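Local coordinates for flavodoxin-like domain (Synechococcus elongatus PCC 6301, PDB 3HLY), which probably binds a flavin mononucleotide and takes part in electron transfer, as flavodoxin-like domains of flavoproteins do, at residues Arg16-Val30 / Ile127-Gln140. Numbering follows the deposited sequence.
Sequences RLSQAIGRGLVKTGV and IYQQCEESGTDLGQ
Thr-136 OG1 and Gly-24 O meet across the two helices through one water, hydrogen-bonded to Thr-136 OG1 at 2.6 Å and donating to Gly-24 O at 2.8 Å. No hydrogen bond passes directly between segments 16-30 and 127-140. Their axes approach to 6.4 Å and cross at -37°, a spacing that the glycines make possible. Neither Gly-24 nor Gly-135 has a side chain to hold the backbones apart; a CB there would run into Glu-132 O or Ile-21 O, respectively. Instead the backbones touch through CA-H...O contacts: Gly-24 CA to Glu-132 O, 3.3 Å with 153° at the hydrogen, and Gly-135 CA to Ile-21 O. Glu-132 sends CG anti to its backbone N (chi1 -175°), laying its chain as a knob among Ala-20, Arg-23, Gly-24 and Lys-27; its OE2 stays 4.4 Å from Arg-23 NE, well out of the guanidinium plane, so no N-H points at it and any attraction is probably electrostatic, short of a salt bridge. Toward the start of both segments, Ala-20 CB presses on Cys-131 CB at 3.5 Å, and the Arg-16 methylenes lie against the hydroxyl end of Tyr-128. At the other end, Thr-28 OG1 donates to Leu-25 O (2.9 Å) while resting 3.3 Å from Gly-139 CA. The two helices lie next to each other on one face of the parallel sheet of this flavodoxin-like fold, which Leu-17 and Ile-21 meet at Phe-88 and Leu-25 at Val-3. With CA-H...O contacts, apolar surfaces and one bridging water, cohesion here depends on close backbone fit rather than on strong polar bonds.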
ATOM      1  N   ARG A  16      -1.943  -7.878  -8.967  1.00 30.85           N
ATOM      2  CA  ARG A  16      -0.643  -8.079  -9.582  1.00 35.57           C
ATOM      3  C   ARG A  16       0.468  -7.118  -9.160  1.00 33.60           C
ATOM      4  O   ARG A  16       1.611  -7.521  -8.989  1.00 27.67           O
ATOM      5  CB  ARG A  16      -0.826  -8.037 -11.094  1.00 43.91           C
ATOM      6  CG  ARG A  16       0.058  -8.974 -11.847  1.00 55.79           C
ATOM      7  CD  ARG A  16      -0.609  -9.348 -13.150  1.00 67.97           C
ATOM      8  NE  ARG A  16      -1.861 -10.072 -12.950  1.00 75.30           N
ATOM      9  CZ  ARG A  16      -2.649 -10.475 -13.942  1.00 81.85           C
ATOM     10  NH1 ARG A  16      -2.318 -10.218 -15.203  1.00 75.89           N
ATOM     11  NH2 ARG A  16      -3.761 -11.147 -13.677  1.00 86.22           N
ATOM     12  N   LEU A  17       0.146  -5.847  -9.014  1.00 21.77           N
ATOM     13  CA  LEU A  17       1.159  -4.898  -8.582  1.00 28.42           C
ATOM     14  C   LEU A  17       1.431  -5.172  -7.101  1.00 28.10           C
ATOM     15  O   LEU A  17       2.578  -5.233  -6.670  1.00 26.80           O
ATOM     16  CB  LEU A  17       0.653  -3.478  -8.766  1.00 27.15           C
ATOM     17  CG  LEU A  17       0.279  -3.097 -10.198  1.00 22.86           C
ATOM     18  CD1 LEU A  17      -0.749  -1.978 -10.189  1.00 29.61           C
ATOM     19  CD2 LEU A  17       1.518  -2.699 -10.934  1.00 25.07           C
ATOM     20  N   SER A  18       0.364  -5.370  -6.333  1.00 23.43           N
ATOM     21  CA  SER A  18       0.513  -5.627  -4.900  1.00 25.94           C
ATOM     22  C   SER A  18       1.288  -6.923  -4.630  1.00 31.14           C
ATOM     23  O   SER A  18       2.081  -6.979  -3.693  1.00 35.37           O
ATOM     24  CB  SER A  18      -0.861  -5.628  -4.206  1.00 25.57           C
ATOM     25  OG  SER A  18      -1.656  -6.760  -4.545  1.00 36.97           O
ATOM     26  N   GLN A  19       1.091  -7.950  -5.462  1.00 24.98           N
ATOM     27  CA  GLN A  19       1.805  -9.217  -5.290  1.00 18.59           C
ATOM     28  C   GLN A  19       3.296  -9.062  -5.599  1.00 31.48           C
ATOM     29  O   GLN A  19       4.142  -9.661  -4.940  1.00 25.88           O
ATOM     30  CB  GLN A  19       1.220 -10.290  -6.213  1.00 26.21           C
ATOM     31  CG  GLN A  19       0.023 -11.018  -5.652  1.00 44.32           C
ATOM     32  CD  GLN A  19      -0.666 -11.877  -6.699  1.00 49.16           C
ATOM     33  OE1 GLN A  19      -0.060 -12.262  -7.707  1.00 46.61           O
ATOM     34  NE2 GLN A  19      -1.935 -12.184  -6.464  1.00 52.30           N
ATOM     35  N   ALA A  20       3.600  -8.277  -6.631  1.00 24.07           N
ATOM     36  CA  ALA A  20       4.969  -8.010  -7.043  1.00 22.25           C
ATOM     37  C   ALA A  20       5.703  -7.274  -5.905  1.00 20.63           C
ATOM     38  O   ALA A  20       6.843  -7.595  -5.590  1.00 36.76           O
ATOM     39  CB  ALA A  20       4.970  -7.159  -8.302  1.00 19.99           C
ATOM     40  N   ILE A  21       5.059  -6.288  -5.299  1.00 15.99           N
ATOM     41  CA  ILE A  21       5.682  -5.562  -4.183  1.00 19.75           C
ATOM     42  C   ILE A  21       5.839  -6.539  -3.023  1.00 27.67           C
ATOM     43  O   ILE A  21       6.876  -6.548  -2.345  1.00 23.10           O
ATOM     44  CB  ILE A  21       4.804  -4.373  -3.719  1.00 25.66           C
ATOM     45  CG1 ILE A  21       4.741  -3.304  -4.807  1.00 32.01           C
ATOM     46  CG2 ILE A  21       5.389  -3.705  -2.468  1.00 29.39           C
ATOM     47  CD1 ILE A  21       3.548  -2.309  -4.612  1.00 19.55           C
ATOM     48  N   GLY A  22       4.807  -7.356  -2.797  1.00 20.49           N
ATOM     49  CA  GLY A  22       4.847  -8.332  -1.716  1.00 18.42           C
ATOM     50  C   GLY A  22       5.997  -9.327  -1.890  1.00 24.53           C
ATOM     51  O   GLY A  22       6.670  -9.693  -0.932  1.00 26.39           O
ATOM     52  N   ARG A  23       6.234  -9.764  -3.126  1.00 25.07           N
ATOM     53  CA  ARG A  23       7.325 -10.708  -3.408  1.00 36.68           C
ATOM     54  C   ARG A  23       8.675 -10.088  -3.029  1.00 34.08           C
ATOM     55  O   ARG A  23       9.538 -10.740  -2.436  1.00 26.99           O
ATOM     56  CB  ARG A  23       7.346 -11.061  -4.907  1.00 44.48           C
ATOM     57  CG  ARG A  23       7.092 -12.505  -5.237  1.00 53.95           C
ATOM     58  CD  ARG A  23       6.974 -12.692  -6.751  1.00 60.14           C
ATOM     59  NE  ARG A  23       6.065 -11.700  -7.321  1.00 62.29           N
ATOM     60  CZ  ARG A  23       5.573 -11.734  -8.554  1.00 62.70           C
ATOM     61  NH1 ARG A  23       5.889 -12.726  -9.379  1.00 74.63           N
ATOM     62  NH2 ARG A  23       4.768 -10.766  -8.966  1.00 59.06           N
ATOM     63  N   GLY A  24       8.862  -8.829  -3.403  1.00 27.06           N
ATOM     64  CA  GLY A  24      10.107  -8.156  -3.100  1.00 27.81           C
ATOM     65  C   GLY A  24      10.298  -8.085  -1.600  1.00 34.83           C
ATOM     66  O   GLY A  24      11.388  -8.321  -1.092  1.00 35.92           O
ATOM     67  N   LEU A  25       9.212  -7.772  -0.899  1.00 31.37           N
ATOM     68  CA  LEU A  25       9.210  -7.654   0.544  1.00 22.31           C
ATOM     69  C   LEU A  25       9.499  -8.920   1.334  1.00 31.29           C
ATOM     70  O   LEU A  25      10.228  -8.856   2.322  1.00 31.30           O
ATOM     71  CB  LEU A  25       7.874  -7.086   1.006  1.00 19.77           C
ATOM     72  CG  LEU A  25       7.817  -5.571   1.055  1.00 27.82           C
ATOM     73  CD1 LEU A  25       6.383  -5.119   1.304  1.00 16.63           C
ATOM     74  CD2 LEU A  25       8.774  -5.083   2.156  1.00 25.66           C
ATOM     75  N   VAL A  26       8.917 -10.057   0.945  1.00 33.66           N
ATOM     76  CA  VAL A  26       9.153 -11.292   1.701  1.00 35.23           C
ATOM     77  C   VAL A  26      10.558 -11.847   1.510  1.00 33.37           C
ATOM     78  O   VAL A  26      11.100 -12.450   2.417  1.00 27.98           O
ATOM     79  CB  VAL A  26       8.110 -12.420   1.373  1.00 37.16           C
ATOM     80  CG1 VAL A  26       6.741 -11.995   1.822  1.00 13.35           C
ATOM     81  CG2 VAL A  26       8.127 -12.745  -0.109  1.00 22.65           C
ATOM     82  N   LYS A  27      11.151 -11.636   0.337  1.00 32.32           N
ATOM     83  CA  LYS A  27      12.515 -12.111   0.087  1.00 36.80           C
ATOM     84  C   LYS A  27      13.490 -11.533   1.114  1.00 38.99           C
ATOM     85  O   LYS A  27      14.493 -12.166   1.453  1.00 50.49           O
ATOM     86  CB  LYS A  27      12.996 -11.711  -1.315  1.00 48.31           C
ATOM     87  CG  LYS A  27      12.313 -12.442  -2.459  1.00 52.90           C
ATOM     88  CD  LYS A  27      12.973 -12.095  -3.783  1.00 62.14           C
ATOM     89  CE  LYS A  27      12.192 -12.668  -4.950  1.00 65.62           C
ATOM     90  NZ  LYS A  27      11.976 -14.133  -4.800  1.00 71.08           N
ATOM     91  N   THR A  28      13.206 -10.331   1.605  1.00 35.54           N
ATOM     92  CA  THR A  28      14.087  -9.708   2.577  1.00 36.98           C
ATOM     93  C   THR A  28      13.809 -10.201   3.971  1.00 49.17           C
ATOM     94  O   THR A  28      14.508  -9.806   4.901  1.00 60.93           O
ATOM     95  CB  THR A  28      13.932  -8.192   2.635  1.00 36.32           C
ATOM     96  OG1 THR A  28      12.728  -7.871   3.344  1.00 28.67           O
ATOM     97  CG2 THR A  28      13.891  -7.611   1.228  1.00 28.39           C
ATOM     98  N   GLY A  29      12.774 -11.028   4.130  1.00 40.22           N
ATOM     99  CA  GLY A  29      12.465 -11.539   5.451  1.00 29.94           C
ATOM    100  C   GLY A  29      11.443 -10.750   6.240  1.00 32.02           C
ATOM    101  O   GLY A  29      11.234 -11.019   7.420  1.00 41.57           O
ATOM    102  N   VAL A  30      10.801  -9.774   5.613  1.00 32.63           N
ATOM    103  CA  VAL A  30       9.777  -9.005   6.316  1.00 34.87           C
ATOM    104  C   VAL A  30       8.464  -9.789   6.228  1.00 40.40           C
ATOM    105  O   VAL A  30       8.216 -10.452   5.223  1.00 45.14           O
ATOM    106  CB  VAL A  30       9.567  -7.632   5.663  1.00 43.25           C
ATOM    107  CG1 VAL A  30       8.359  -6.945   6.281  1.00 47.11           C
ATOM    108  CG2 VAL A  30      10.821  -6.785   5.842  1.00 44.66           C
ATOM    109  N   ILE A 127       7.447  -2.464 -15.107  1.00 36.20           N
ATOM    110  CA  ILE A 127       6.709  -1.964 -13.959  1.00 29.58           C
ATOM    111  C   ILE A 127       6.694  -2.980 -12.811  1.00 32.74           C
ATOM    112  O   ILE A 127       6.832  -2.607 -11.639  1.00 31.29           O
ATOM    113  CB  ILE A 127       5.249  -1.639 -14.336  1.00 41.28           C
ATOM    114  CG1 ILE A 127       5.203  -0.421 -15.262  1.00 42.62           C
ATOM    115  CG2 ILE A 127       4.429  -1.372 -13.065  1.00 44.61           C
ATOM    116  CD1 ILE A 127       5.574   0.869 -14.584  1.00 35.67           C
ATOM    117  N   TYR A 128       6.518  -4.256 -13.142  1.00 31.18           N
ATOM    118  CA  TYR A 128       6.477  -5.291 -12.119  1.00 38.90           C
ATOM    119  C   TYR A 128       7.829  -5.463 -11.464  1.00 38.93           C
ATOM    120  O   TYR A 128       7.908  -5.812 -10.284  1.00 30.54           O
ATOM    121  CB  TYR A 128       6.001  -6.621 -12.699  1.00 39.80           C
ATOM    122  CG  TYR A 128       4.542  -6.609 -13.065  1.00 35.51           C
ATOM    123  CD1 TYR A 128       3.581  -6.206 -12.142  1.00 26.85           C
ATOM    124  CD2 TYR A 128       4.117  -6.978 -14.346  1.00 34.81           C
ATOM    125  CE1 TYR A 128       2.238  -6.163 -12.482  1.00 38.94           C
ATOM    126  CE2 TYR A 128       2.769  -6.936 -14.695  1.00 36.60           C
ATOM    127  CZ  TYR A 128       1.842  -6.527 -13.761  1.00 41.40           C
ATOM    128  OH  TYR A 128       0.519  -6.457 -14.092  1.00 57.38           O
ATOM    129  N   GLN A 129       8.895  -5.216 -12.223  1.00 37.92           N
ATOM    130  CA  GLN A 129      10.243  -5.325 -11.674  1.00 41.10           C
ATOM    131  C   GLN A 129      10.449  -4.189 -10.684  1.00 36.21           C
ATOM    132  O   GLN A 129      11.089  -4.371  -9.653  1.00 39.24           O
ATOM    133  CB  GLN A 129      11.304  -5.230 -12.775  1.00 52.71           C
ATOM    134  CG  GLN A 129      12.739  -5.355 -12.265  1.00 61.71           C
ATOM    135  CD  GLN A 129      13.009  -6.691 -11.576  1.00 74.47           C
ATOM    136  OE1 GLN A 129      12.935  -7.755 -12.201  1.00 79.54           O
ATOM    137  NE2 GLN A 129      13.318  -6.642 -10.282  1.00 69.70           N
ATOM    138  N   GLN A 130       9.905  -3.018 -11.008  1.00 23.88           N
ATOM    139  CA  GLN A 130      10.017  -1.852 -10.144  1.00 28.06           C
ATOM    140  C   GLN A 130       9.229  -2.068  -8.834  1.00 21.04           C
ATOM    141  O   GLN A 130       9.662  -1.643  -7.759  1.00 29.01           O
ATOM    142  CB  GLN A 130       9.520  -0.608 -10.879  1.00 32.68           C
ATOM    143  CG  GLN A 130       9.679   0.678 -10.085  1.00 39.48           C
ATOM    144  CD  GLN A 130       9.119   1.872 -10.818  1.00 49.76           C
ATOM    145  OE1 GLN A 130       8.574   1.738 -11.924  1.00 56.56           O
ATOM    146  NE2 GLN A 130       9.236   3.053 -10.211  1.00 46.97           N
ATOM    147  N   CYS A 131       8.060  -2.689  -8.928  1.00 21.19           N
ATOM    148  CA  CYS A 131       7.282  -3.029  -7.731  1.00 21.84           C
ATOM    149  C   CYS A 131       8.104  -3.981  -6.840  1.00 23.94           C
ATOM    150  O   CYS A 131       8.171  -3.813  -5.611  1.00 25.05           O
ATOM    151  CB  CYS A 131       6.012  -3.777  -8.110  1.00 28.88           C
ATOM    152  SG  CYS A 131       4.733  -2.772  -8.827  1.00 35.22           S
ATOM    153  N   GLU A 132       8.692  -5.002  -7.458  1.00 19.38           N
ATOM    154  CA  GLU A 132       9.484  -5.972  -6.707  1.00 21.15           C
ATOM    155  C   GLU A 132      10.688  -5.298  -6.082  1.00 25.62           C
ATOM    156  O   GLU A 132      11.023  -5.559  -4.927  1.00 24.77           O
ATOM    157  CB  GLU A 132       9.955  -7.115  -7.603  1.00 25.08           C
ATOM    158  CG  GLU A 132      10.679  -8.211  -6.853  1.00 40.55           C
ATOM    159  CD  GLU A 132      11.013  -9.393  -7.748  1.00 66.77           C
ATOM    160  OE1 GLU A 132      12.218  -9.637  -7.983  1.00 80.18           O
ATOM    161  OE2 GLU A 132      10.067 -10.067  -8.219  1.00 64.28           O
ATOM    162  N   GLU A 133      11.338  -4.423  -6.843  1.00 24.08           N
ATOM    163  CA  GLU A 133      12.502  -3.719  -6.321  1.00 23.92           C
ATOM    164  C   GLU A 133      12.105  -2.764  -5.198  1.00 23.54           C
ATOM    165  O   GLU A 133      12.857  -2.580  -4.254  1.00 25.42           O
ATOM    166  CB  GLU A 133      13.208  -2.919  -7.423  1.00 29.73           C
ATOM    167  CG  GLU A 133      14.538  -2.359  -6.950  1.00 46.67           C
ATOM    168  CD  GLU A 133      15.548  -3.463  -6.643  1.00 66.35           C
ATOM    169  OE1 GLU A 133      16.405  -3.265  -5.758  1.00 64.58           O
ATOM    170  OE2 GLU A 133      15.486  -4.526  -7.299  1.00 73.20           O
ATOM    171  N   SER A 134      10.925  -2.157  -5.306  1.00 22.16           N
ATOM    172  CA  SER A 134      10.451  -1.243  -4.273  1.00 21.60           C
ATOM    173  C   SER A 134      10.224  -2.019  -2.981  1.00 29.84           C
ATOM    174  O   SER A 134      10.522  -1.510  -1.893  1.00 27.53           O
ATOM    175  CB  SER A 134       9.130  -0.570  -4.692  1.00 19.57           C
ATOM    176  OG  SER A 134       9.289   0.191  -5.867  1.00 18.45           O
ATOM    177  N   GLY A 135       9.687  -3.238  -3.110  1.00 28.06           N
ATOM    178  CA  GLY A 135       9.419  -4.077  -1.942  1.00 24.48           C
ATOM    179  C   GLY A 135      10.718  -4.507  -1.293  1.00 30.42           C
ATOM    180  O   GLY A 135      10.840  -4.551  -0.071  1.00 31.79           O
ATOM    181  N   THR A 136      11.698  -4.819  -2.132  1.00 24.55           N
ATOM    182  CA  THR A 136      13.002  -5.216  -1.671  1.00 24.49           C
ATOM    183  C   THR A 136      13.653  -4.081  -0.904  1.00 28.84           C
ATOM    184  O   THR A 136      14.220  -4.287   0.172  1.00 28.36           O
ATOM    185  CB  THR A 136      13.901  -5.597  -2.860  1.00 30.41           C
ATOM    186  OG1 THR A 136      13.310  -6.687  -3.570  1.00 32.52           O
ATOM    187  CG2 THR A 136      15.281  -6.006  -2.380  1.00 39.00           C
ATOM    188  N   ASP A 137      13.549  -2.874  -1.446  1.00 28.95           N
ATOM    189  CA  ASP A 137      14.178  -1.711  -0.827  1.00 31.23           C
ATOM    190  C   ASP A 137      13.557  -1.373   0.518  1.00 24.39           C
ATOM    191  O   ASP A 137      14.248  -1.089   1.490  1.00 31.72           O
ATOM    192  CB  ASP A 137      14.092  -0.518  -1.779  1.00 33.58           C
ATOM    193  CG  ASP A 137      14.846  -0.760  -3.086  1.00 71.93           C
ATOM    194  OD1 ASP A 137      15.252  -1.920  -3.358  1.00 85.61           O
ATOM    195  OD2 ASP A 137      15.027   0.209  -3.852  1.00 86.64           O
ATOM    196  N   LEU A 138      12.240  -1.407   0.566  1.00 25.57           N
ATOM    197  CA  LEU A 138      11.535  -1.143   1.802  1.00 26.53           C
ATOM    198  C   LEU A 138      11.957  -2.198   2.816  1.00 28.40           C
ATOM    199  O   LEU A 138      12.222  -1.885   3.965  1.00 32.22           O
ATOM    200  CB  LEU A 138      10.023  -1.222   1.558  1.00 19.06           C
ATOM    201  CG  LEU A 138       9.121  -1.241   2.788  1.00 21.05           C
ATOM    202  CD1 LEU A 138       9.501  -0.098   3.740  1.00 21.71           C
ATOM    203  CD2 LEU A 138       7.661  -1.124   2.340  1.00 20.63           C
ATOM    204  N   GLY A 139      12.028  -3.445   2.366  1.00 29.31           N
ATOM    205  CA  GLY A 139      12.407  -4.545   3.237  1.00 18.33           C
ATOM    206  C   GLY A 139      13.791  -4.388   3.836  1.00 21.32           C
ATOM    207  O   GLY A 139      13.991  -4.537   5.047  1.00 25.27           O
ATOM    208  N   GLN A 140      14.759  -4.085   2.984  1.00 31.94           N
ATOM    209  CA  GLN A 140      16.113  -3.890   3.458  1.00 29.52           C
ATOM    210  C   GLN A 140      16.188  -2.685   4.392  1.00 35.13           C
ATOM    211  O   GLN A 140      16.925  -2.730   5.380  1.00 40.43           O
ATOM    212  CB  GLN A 140      17.066  -3.765   2.268  1.00 26.67           C
ATOM    213  CG  GLN A 140      17.194  -5.080   1.527  1.00 27.63           C
ATOM    214  CD  GLN A 140      18.141  -5.024   0.359  1.00 50.92           C
ATOM    215  OE1 GLN A 140      17.960  -4.244  -0.576  1.00 55.82           O
ATOM    216  NE2 GLN A 140      19.166  -5.864   0.398  1.00 68.43           N
TER
HETATM  217  O   HOH W   1      13.852  -8.893  -2.368  1.00 51.29           O